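Local coordinates for protein L-aspartate semialdehyde sulfurtransferase (Methanocaldococcus jannaschii, PDB 3KPB) that probably condenses sulfide with aspartate semialdehyde to make homocysteine and binds S-adenosylmethionine and methylthioadenosine through the C-terminal CBS domain pair, the part crystallised here, at residues A[71-76]-A[85-90]. Numbering follows the deposited sequence.
Sequences NVITAH and AIKMSK. With SAM (S-adenosylmethionine), chain E.
Lys87 leaves helix 81-91 with a chi1 of -99°, well off a staggered value, and from CG onward its chain runs fully extended, which carries NZ across to the backbone of Thr74. Opposite it, Ile73 sets CG2 anti to its own backbone N, and this branch faces the lysine; the two side chains run antiparallel alongside one another, with Ile73 CG2 4.1 Å from Lys87 CD. At the end of the reach Lys87 NZ donates to Thr74 O over 2.7 Å. The ammonium lies in the plane of that carbonyl, at a C=O...N angle of 154°. The same NZ makes a salt bridge to Glu79, whose carboxylate also accepts a bond from His76 N, so one carboxylate, using both oxygens, links the lysine to the backbone of strand 75-76. With an alanine here, Thr74 O would probably lose its ammonium partner, Glu79 its countercharge, and Ile73 CG2 the aliphatic chain it lies against.

Ile73 works on the ligand as well. Ile73 N donates to SAM N1 at 2.9 Å, and N6 of the ligand returns a nearly straight bond (174°) to Ile73 O at 3.2 Å. This pair of bonds matches an acceptor and a donor of the adenine, N1 and N6, while Ile73 CB comes within 3.6 Å of SAM N1; Thr69, Asp52 and Gly95 also bond the ligand. The contact thus joins the start of the beta-alpha-beta unit of the second CBS motif to its helix, Ala75 pairing by backbone bonds with strand 95-99. Chemically, a charged tip grips a main-chain oxygen one residue beyond the adenine-binding Ile73, which is likely to steady the path of the segment that recognises the base.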
loop_
_atom_site.group_PDB
_atom_site.type_symbol
_atom_site.label_atom_id
_atom_site.label_comp_id
_atom_site.label_asym_id
_atom_site.label_seq_id
_atom_site.Cartn_x
_atom_site.Cartn_y
_atom_site.Cartn_z
ATOM N N ASN A 71 -2.664 -17.915 0.499
ATOM C CA ASN A 71 -3.527 -18.134 -0.662
ATOM C C ASN A 71 -3.215 -17.082 -1.713
ATOM O O ASN A 71 -3.829 -16.009 -1.748
ATOM C CB ASN A 71 -5.010 -18.113 -0.269
ATOM C CG ASN A 71 -5.948 -18.276 -1.464
ATOM O OD1 ASN A 71 -5.530 -18.630 -2.571
ATOM N ND2 ASN A 71 -7.230 -18.013 -1.238
ATOM N N VAL A 72 -2.237 -17.388 -2.557
ATOM C CA VAL A 72 -1.758 -16.421 -3.527
ATOM C C VAL A 72 -2.566 -16.496 -4.810
ATOM O O VAL A 72 -2.742 -17.572 -5.392
ATOM C CB VAL A 72 -0.258 -16.613 -3.857
ATOM C CG1 VAL A 72 0.278 -15.411 -4.630
ATOM C CG2 VAL A 72 0.552 -16.825 -2.585
ATOM N N ILE A 73 -3.056 -15.337 -5.235
ATOM C CA ILE A 73 -3.684 -15.187 -6.543
ATOM C C ILE A 73 -2.580 -14.994 -7.573
ATOM O O ILE A 73 -1.801 -14.039 -7.491
ATOM C CB ILE A 73 -4.656 -13.995 -6.570
ATOM C CG1 ILE A 73 -5.716 -14.162 -5.478
ATOM C CG2 ILE A 73 -5.300 -13.853 -7.957
ATOM C CD1 ILE A 73 -6.263 -12.858 -4.950
ATOM N N THR A 74 -2.521 -15.911 -8.537
ATOM C CA THR A 74 -1.416 -15.986 -9.478
ATOM C C THR A 74 -1.921 -15.945 -10.906
ATOM O O THR A 74 -3.124 -16.082 -11.164
ATOM C CB THR A 74 -0.603 -17.296 -9.305
ATOM O OG1 THR A 74 -1.462 -18.427 -9.511
ATOM C CG2 THR A 74 0.007 -17.387 -7.913
ATOM N N ALA A 75 -0.984 -15.727 -11.822
ATOM C CA ALA A 75 -1.235 -15.851 -13.244
ATOM C C ALA A 75 -0.307 -16.899 -13.821
ATOM O O ALA A 75 0.782 -17.149 -13.298
ATOM C CB ALA A 75 -1.036 -14.523 -13.942
ATOM N N HIS A 76 -0.748 -17.531 -14.897
ATOM C CA HIS A 76 0.079 -18.533 -15.531
ATOM C C HIS A 76 0.814 -17.864 -16.665
ATOM O O HIS A 76 0.309 -16.919 -17.282
ATOM C CB HIS A 76 -0.770 -19.696 -16.034
ATOM C CG HIS A 76 0.014 -20.935 -16.338
ATOM N ND1 HIS A 76 0.582 -21.175 -17.571
ATOM C CD2 HIS A 76 0.291 -22.024 -15.580
ATOM C CE1 HIS A 76 1.191 -22.348 -17.553
ATOM N NE2 HIS A 76 1.029 -22.884 -16.358
ATOM N N ALA A 85 -6.065 -8.837 -15.656
ATOM C CA ALA A 85 -6.729 -7.577 -15.317
ATOM C C ALA A 85 -8.040 -7.807 -14.559
ATOM O O ALA A 85 -8.290 -7.157 -13.539
ATOM C CB ALA A 85 -6.969 -6.744 -16.575
ATOM N N ILE A 86 -8.863 -8.735 -15.046
ATOM C CA ILE A 86 -10.132 -9.035 -14.376
ATOM C C ILE A 86 -9.920 -9.623 -12.974
ATOM O O ILE A 86 -10.610 -9.232 -12.028
ATOM C CB ILE A 86 -11.061 -9.920 -15.248
ATOM C CG1 ILE A 86 -11.542 -9.119 -16.464
ATOM C CG2 ILE A 86 -12.264 -10.436 -14.435
ATOM C CD1 ILE A 86 -11.858 -9.962 -17.694
ATOM N N LYS A 87 -8.956 -10.538 -12.848
ATOM C CA LYS A 87 -8.555 -11.105 -11.553
ATOM C C LYS A 87 -8.212 -10.010 -10.562
ATOM O O LYS A 87 -8.596 -10.070 -9.391
ATOM C CB LYS A 87 -7.310 -11.976 -11.709
ATOM C CG LYS A 87 -7.554 -13.458 -11.784
ATOM C CD LYS A 87 -6.232 -14.184 -11.946
ATOM C CE LYS A 87 -6.457 -15.656 -12.202
ATOM N NZ LYS A 87 -5.274 -16.290 -12.845
ATOM N N MET A 88 -7.473 -9.015 -11.037
ATOM C CA MET A 88 -7.015 -7.957 -10.161
ATOM C C MET A 88 -8.148 -7.023 -9.724
ATOM O O MET A 88 -8.169 -6.599 -8.569
ATOM C CB MET A 88 -5.819 -7.220 -10.767
ATOM C CG MET A 88 -4.581 -8.118 -10.894
ATOM S SD MET A 88 -3.034 -7.260 -11.245
ATOM C CE MET A 88 -3.479 -6.374 -12.750
ATOM N N SER A 89 -9.099 -6.732 -10.616
ATOM C CA SER A 89 -10.299 -5.984 -10.205
ATOM C C SER A 89 -11.196 -6.793 -9.255
ATOM O O SER A 89 -11.739 -6.244 -8.289
ATOM C CB SER A 89 -11.097 -5.464 -11.412
ATOM O OG SER A 89 -11.136 -6.418 -12.469
ATOM N N LYS A 90 -11.331 -8.091 -9.526
ATOM C CA LYS A 90 -12.196 -8.967 -8.731
ATOM C C LYS A 90 -11.728 -9.110 -7.282
ATOM O O LYS A 90 -12.540 -9.052 -6.359
ATOM C CB LYS A 90 -12.321 -10.354 -9.374
ATOM C CG LYS A 90 -13.359 -11.250 -8.699
ATOM C CD LYS A 90 -13.259 -12.694 -9.157
ATOM C CE LYS A 90 -14.306 -13.559 -8.459
ATOM N NZ LYS A 90 -14.267 -14.974 -8.921
HETATM N N SAM E . -3.254 -4.169 -3.278
HETATM C CA SAM E . -3.456 -4.224 -1.821
HETATM C C SAM E . -2.161 -4.669 -1.136
HETATM O O SAM E . -1.061 -4.271 -1.528
HETATM O OXT SAM E . -2.182 -5.431 -0.166
HETATM C CB SAM E . -4.574 -5.219 -1.499
HETATM C CG SAM E . -5.376 -4.769 -0.275
HETATM S SD SAM E . -5.432 -6.034 1.044
HETATM C CE SAM E . -5.983 -5.032 2.407
HETATM C "C5'" SAM E . -3.728 -6.409 1.591
HETATM C "C4'" SAM E . -3.370 -7.886 1.430
HETATM O "O4'" SAM E . -3.462 -8.270 0.050
HETATM C "C3'" SAM E . -1.898 -8.068 1.789
HETATM O "O3'" SAM E . -1.827 -8.665 3.081
HETATM C "C2'" SAM E . -1.368 -9.039 0.736
HETATM O "O2'" SAM E . -0.813 -10.186 1.390
HETATM C "C1'" SAM E . -2.623 -9.428 -0.051
HETATM N N9 SAM E . -2.250 -9.647 -1.464
HETATM C C8 SAM E . -1.687 -8.752 -2.280
HETATM N N7 SAM E . -1.491 -9.309 -3.477
HETATM C C5 SAM E . -1.935 -10.563 -3.422
HETATM C C6 SAM E . -1.992 -11.606 -4.337
HETATM N N6 SAM E . -1.546 -11.456 -5.581
HETATM N N1 SAM E . -2.513 -12.779 -3.949
HETATM C C2 SAM E . -2.964 -12.950 -2.717
HETATM N N3 SAM E . -2.922 -11.975 -1.820
HETATM C C4 SAM E . -2.413 -10.778 -2.144
#